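Long-range contacts in insecticidal crystal protein Cry7Cal (Bacillus thuringiensis, PDB 5ZI1), which is an insecticidal delta endotoxin active against locusts, probably binding host receptors and opening membrane pores through its helical N-terminal domain: residues Val113-Phe117 and Trp165-Glu171; Ile172-Tyr176 and Asp237-Tyr241. All coordinates share one frame; numbering follows the deposited sequence.

Contact 1 (Val113-Phe117 and Trp165-Glu171); sequences VYERF and WGMQQYE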
# COMPACT_ATOMS: atom_id res chain seq x y z
N VAL A 113 34.55 7.66 7.42
CA VAL A 113 33.18 7.27 7.13
C VAL A 113 32.75 6.11 8.02
O VAL A 113 31.59 6.06 8.45
CB VAL A 113 32.97 6.99 5.63
CG1 VAL A 113 33.85 5.83 5.15
CG2 VAL A 113 31.51 6.72 5.34
N TYR A 114 33.69 5.21 8.36
CA TYR A 114 33.41 4.18 9.36
C TYR A 114 32.94 4.80 10.68
O TYR A 114 31.94 4.33 11.26
CB TYR A 114 34.62 3.30 9.61
CG TYR A 114 34.45 2.34 10.77
CD1 TYR A 114 33.93 1.08 10.57
CD2 TYR A 114 34.80 2.68 12.07
CE1 TYR A 114 33.74 0.19 11.60
CE2 TYR A 114 34.62 1.80 13.11
CZ TYR A 114 34.10 0.55 12.87
OH TYR A 114 33.94 -0.35 13.91
N GLU A 115 33.65 5.82 11.18
CA GLU A 115 33.27 6.45 12.44
C GLU A 115 31.91 7.10 12.39
O GLU A 115 31.14 6.97 13.34
CB GLU A 115 34.32 7.50 12.77
CG GLU A 115 34.19 8.09 14.17
CD GLU A 115 33.97 9.58 14.15
OE1 GLU A 115 32.80 9.99 13.99
OE2 GLU A 115 34.95 10.34 14.28
N ARG A 116 31.62 7.89 11.34
CA ARG A 116 30.29 8.47 11.21
C ARG A 116 29.21 7.41 11.11
O ARG A 116 28.10 7.61 11.61
CB ARG A 116 30.19 9.41 10.01
CG ARG A 116 31.27 10.46 10.00
CD ARG A 116 30.79 11.72 10.69
NE ARG A 116 31.82 12.75 10.60
CZ ARG A 116 32.78 12.93 11.51
NH1 ARG A 116 32.83 12.16 12.60
NH2 ARG A 116 33.68 13.88 11.32
N PHE A 117 29.52 6.26 10.51
CA PHE A 117 28.51 5.22 10.39
C PHE A 117 28.13 4.67 11.76
O PHE A 117 26.95 4.65 12.13
CB PHE A 117 28.99 4.09 9.48
CG PHE A 117 28.06 2.90 9.50
CD1 PHE A 117 26.94 2.88 8.68
CD2 PHE A 117 28.26 1.85 10.38
CE1 PHE A 117 26.06 1.81 8.72
CE2 PHE A 117 27.38 0.77 10.43
CZ PHE A 117 26.29 0.75 9.60
N TRP A 165 35.48 -0.26 3.93
CA TRP A 165 35.89 0.69 4.96
C TRP A 165 36.92 0.13 5.92
O TRP A 165 37.42 0.88 6.76
CB TRP A 165 34.69 1.13 5.77
CG TRP A 165 33.69 1.90 5.02
CD1 TRP A 165 33.85 2.52 3.81
CD2 TRP A 165 32.34 2.13 5.41
NE1 TRP A 165 32.69 3.14 3.44
CE2 TRP A 165 31.74 2.91 4.40
CE3 TRP A 165 31.58 1.76 6.52
CZ2 TRP A 165 30.42 3.32 4.48
CZ3 TRP A 165 30.27 2.17 6.59
CH2 TRP A 165 29.70 2.94 5.58
N GLY A 166 37.26 -1.15 5.81
CA GLY A 166 38.11 -1.81 6.78
C GLY A 166 37.37 -2.60 7.84
O GLY A 166 37.99 -2.99 8.83
N MET A 167 36.08 -2.85 7.66
CA MET A 167 35.34 -3.67 8.60
C MET A 167 35.69 -5.13 8.38
O MET A 167 35.79 -5.59 7.24
CB MET A 167 33.83 -3.46 8.43
CG MET A 167 33.29 -2.25 9.17
SD MET A 167 31.51 -2.05 9.04
CE MET A 167 30.88 -3.58 9.64
N GLN A 168 35.86 -5.85 9.48
CA GLN A 168 36.08 -7.28 9.40
C GLN A 168 34.74 -8.00 9.26
O GLN A 168 33.67 -7.45 9.53
CB GLN A 168 36.84 -7.77 10.62
CG GLN A 168 38.33 -7.89 10.37
CD GLN A 168 39.11 -8.11 11.64
OE1 GLN A 168 39.16 -7.22 12.50
NE2 GLN A 168 39.74 -9.29 11.78
N GLN A 169 34.81 -9.26 8.82
CA GLN A 169 33.58 -9.95 8.46
C GLN A 169 32.66 -10.09 9.67
O GLN A 169 31.44 -9.96 9.54
CB GLN A 169 33.90 -11.32 7.85
CG GLN A 169 32.66 -12.08 7.33
CD GLN A 169 32.01 -11.41 6.12
OE1 GLN A 169 32.61 -11.30 5.06
NE2 GLN A 169 30.77 -10.95 6.30
N TYR A 170 33.23 -10.34 10.86
CA TYR A 170 32.38 -10.54 12.03
C TYR A 170 31.53 -9.31 12.30
O TYR A 170 30.38 -9.43 12.73
CB TYR A 170 33.22 -10.89 13.27
CG TYR A 170 33.98 -9.72 13.86
CD1 TYR A 170 33.34 -8.79 14.71
CD2 TYR A 170 35.33 -9.54 13.61
CE1 TYR A 170 34.03 -7.72 15.25
CE2 TYR A 170 36.03 -8.48 14.16
CZ TYR A 170 35.38 -7.58 14.98
OH TYR A 170 36.07 -6.53 15.51
N GLU A 171 32.09 -8.13 12.11
CA GLU A 171 31.38 -6.90 12.40
C GLU A 171 30.34 -6.60 11.31
O GLU A 171 29.22 -6.19 11.62
CB GLU A 171 32.38 -5.75 12.56
CG GLU A 171 31.80 -4.50 13.18
CD GLU A 171 32.84 -3.42 13.41
OE1 GLU A 171 32.55 -2.47 14.18
OE2 GLU A 171 33.94 -3.50 12.80

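Contact 2 (Ile172-Tyr176 and Asp237-Tyr241); sequences IDLFY and DARTY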
# COMPACT_ATOMS: atom_id res chain seq x y z
N ILE A 172 30.70 -6.84 10.04
CA ILE A 172 29.70 -6.89 8.96
C ILE A 172 28.58 -7.86 9.32
O ILE A 172 27.40 -7.56 9.13
CB ILE A 172 30.38 -7.30 7.64
CG1 ILE A 172 31.42 -6.26 7.25
CG2 ILE A 172 29.36 -7.52 6.53
CD1 ILE A 172 32.26 -6.69 6.07
N ASP A 173 28.95 -9.04 9.87
CA ASP A 173 27.94 -10.04 10.21
C ASP A 173 27.09 -9.60 11.40
O ASP A 173 25.91 -9.97 11.48
CB ASP A 173 28.59 -11.38 10.53
CG ASP A 173 29.11 -12.10 9.28
OD1 ASP A 173 28.87 -11.63 8.15
OD2 ASP A 173 29.73 -13.17 9.45
N LEU A 174 27.67 -8.85 12.34
CA LEU A 174 26.89 -8.36 13.47
C LEU A 174 25.82 -7.39 12.99
O LEU A 174 24.64 -7.51 13.35
CB LEU A 174 27.81 -7.69 14.48
CG LEU A 174 27.12 -7.19 15.76
CD1 LEU A 174 26.69 -8.35 16.65
CD2 LEU A 174 28.04 -6.23 16.52
N PHE A 175 26.21 -6.42 12.16
CA PHE A 175 25.26 -5.43 11.64
C PHE A 175 24.15 -6.09 10.84
O PHE A 175 22.97 -5.74 10.99
CB PHE A 175 26.01 -4.40 10.81
CG PHE A 175 26.77 -3.41 11.65
CD1 PHE A 175 26.14 -2.68 12.64
CD2 PHE A 175 28.12 -3.21 11.45
CE1 PHE A 175 26.83 -1.77 13.40
CE2 PHE A 175 28.83 -2.30 12.21
CZ PHE A 175 28.18 -1.58 13.19
N TYR A 176 24.50 -7.07 10.00
CA TYR A 176 23.50 -7.87 9.30
C TYR A 176 22.49 -8.46 10.27
O TYR A 176 21.28 -8.30 10.09
CB TYR A 176 24.19 -8.98 8.48
CG TYR A 176 23.20 -9.78 7.67
CD1 TYR A 176 22.64 -9.25 6.51
CD2 TYR A 176 22.79 -11.05 8.08
CE1 TYR A 176 21.72 -9.96 5.76
CE2 TYR A 176 21.87 -11.78 7.34
CZ TYR A 176 21.33 -11.23 6.17
OH TYR A 176 20.41 -11.93 5.40
N ASP A 237 17.70 -6.06 3.18
CA ASP A 237 18.59 -7.21 3.37
C ASP A 237 19.40 -7.38 2.09
O ASP A 237 18.94 -7.98 1.12
CB ASP A 237 17.76 -8.45 3.69
CG ASP A 237 18.59 -9.70 3.90
OD1 ASP A 237 19.78 -9.73 3.50
OD2 ASP A 237 18.03 -10.69 4.42
N ALA A 238 20.62 -6.85 2.09
CA ALA A 238 21.43 -6.82 0.87
C ALA A 238 21.96 -8.19 0.47
O ALA A 238 22.45 -8.34 -0.65
CB ALA A 238 22.60 -5.86 1.03
N ARG A 239 21.88 -9.20 1.34
CA ARG A 239 22.25 -10.55 0.93
C ARG A 239 21.10 -11.24 0.20
O ARG A 239 21.33 -11.94 -0.78
CB ARG A 239 22.67 -11.38 2.13
CG ARG A 239 24.05 -11.07 2.60
CD ARG A 239 24.40 -11.82 3.88
NE ARG A 239 25.47 -11.09 4.53
CZ ARG A 239 25.97 -11.36 5.73
NH1 ARG A 239 25.50 -12.38 6.44
NH2 ARG A 239 26.93 -10.59 6.22
N THR A 240 19.88 -11.06 0.70
CA THR A 240 18.71 -11.64 0.05
C THR A 240 18.34 -10.86 -1.21
O THR A 240 17.78 -11.43 -2.15
CB THR A 240 17.53 -11.67 1.02
OG1 THR A 240 17.95 -12.20 2.28
CG2 THR A 240 16.41 -12.52 0.49
N TYR A 241 18.69 -9.58 -1.26
CA TYR A 241 18.40 -8.71 -2.41
C TYR A 241 19.69 -8.00 -2.80
O TYR A 241 19.86 -6.80 -2.52
CB TYR A 241 17.26 -7.74 -2.09
CG TYR A 241 15.97 -8.46 -1.75
CD1 TYR A 241 15.63 -8.75 -0.43
CD2 TYR A 241 15.08 -8.86 -2.75
CE1 TYR A 241 14.44 -9.42 -0.12
CE2 TYR A 241 13.90 -9.52 -2.45
CZ TYR A 241 13.58 -9.80 -1.14
OH TYR A 241 12.40 -10.47 -0.85

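Contact 1 (Val113-Phe117 and Trp165-Glu171)
Y114 reaches from helix 107-127 across to the turn that joins helices 141-165 and 169-202, meeting W165 ahead of that turn, M167 within it and E171 in the second helix. Its CB lies 4.4 Å from CB of W165, at the closest approach of the two backbones. CG stands anti to the backbone N (chi1 172°), which carries the ring out beyond the indole. There CE1 at the ring edge meets CG of M167 at 3.5 Å, the two side chains crossing at about a right angle. The M167 chain then bends at its last torsion, and SD also lies at the rim of the phenol, 5.3 Å from the Y114 ring centroid, a Met-aromatic contact of the edge type. At the tip, Y114 OH donates a short hydrogen bond to OE1 of E171, at 2.5 Å. The extended glutamate comes from the opposite direction and offers the syn side of OE1, close to its carboxylate plane.

Elsewhere, along the indole, the contact is apolar. V113 sets CG1 over the five-membered ring of W165, 3.5 Å from the centroid, in a CH-pi contact. F117 meets the far end of the indole, its CB 3.7 Å from W165 CZ3, with the two ring planes 55° apart. G166, at positive phi, closes the preceding helix in a Schellman motif and turns the chain toward helix 169-202. Helix 73-101 packs on this cluster through Y93, L97 and W100, the last edge-to-face with W165, while L154 and A158 of helix 141-165 touch F117 within the helical bundle of the delta-endotoxin N-terminal domain.

Contact 2 (Ile172-Tyr176 and Asp237-Tyr241)
A chi1 of -177° on Y176 swings its ring off helix 169-202, beside the carbonyl carbon, toward the loop 237-241, from which R239 runs back over it with a chain extended from CG to NE. This surface contact ties the N-terminal bundle to the loop that runs on to strand 245-246. The two side chains overlap along much of their length. The guanidinium lies flat on one face of the phenol, with planes 13° apart and R239 CZ 4.0 Å from the Y176 ring centroid, a stacked cation-pi pair. Farther back, the methylene CD of R239 sits over the same ring, also 4.0 Å from its centroid, and adds a CH-pi contact. NH1 approaches nearer the rim, 3.4 Å from CD2 of Y176.

Beyond the stack, R239 NH2 forms a salt bridge with D173 OD1 at 2.9 Å. The oxygen is met on its anti side, and the carboxylate stands steeply against the guanidinium, 75° between planes. OD1 also accepts from Q169 NE2, while R239 NE pairs with E159 of helix 141-165.

At the other end of the ring, Y176 OH lies 2.9 Å from D237 OD2 and 3.0 Å from OD1, two weak alternatives for its one proton; OD1 also lies in the ring plane, at its edge. The same aspartate organises its own loop: OD1 accepts from the backbone N of T240 at 3.1 Å, an Asx motif, and OD2 accepts from T240 OG1 at 2.6 Å.

R239 is thus gripped between two acidic side chains while its flat face rests on an aromatic ring. Such surroundings probably stabilise its positive charge and restrict rotation of the guanidinium. The bonds to T240 probably hold in place the carboxylate that the phenol meets.

In the fold
From the N terminus of this fragment of a longer protein, the chain passes through helix 107-127, returns along helix 141-165 and turns into helix 169-202; contact 1 closes this loop of 47 intervening residues, mostly helical. Contact 2 opens at the next residue, I172, and closes after the rest of helix 169-202 and helices 208-227 and 232-235. The two follow in series, neither nested nor crossed, yet they use adjoining parts of helix 169-202 and touch, with M167 against I172 and F175, and F117 against F175. Contact 1 belongs to the helical bundle, whereas contact 2 fastens the bundle to the loop leaving it, whose Y241 reaches R525, Y561 and E596 of the C-terminal beta domain.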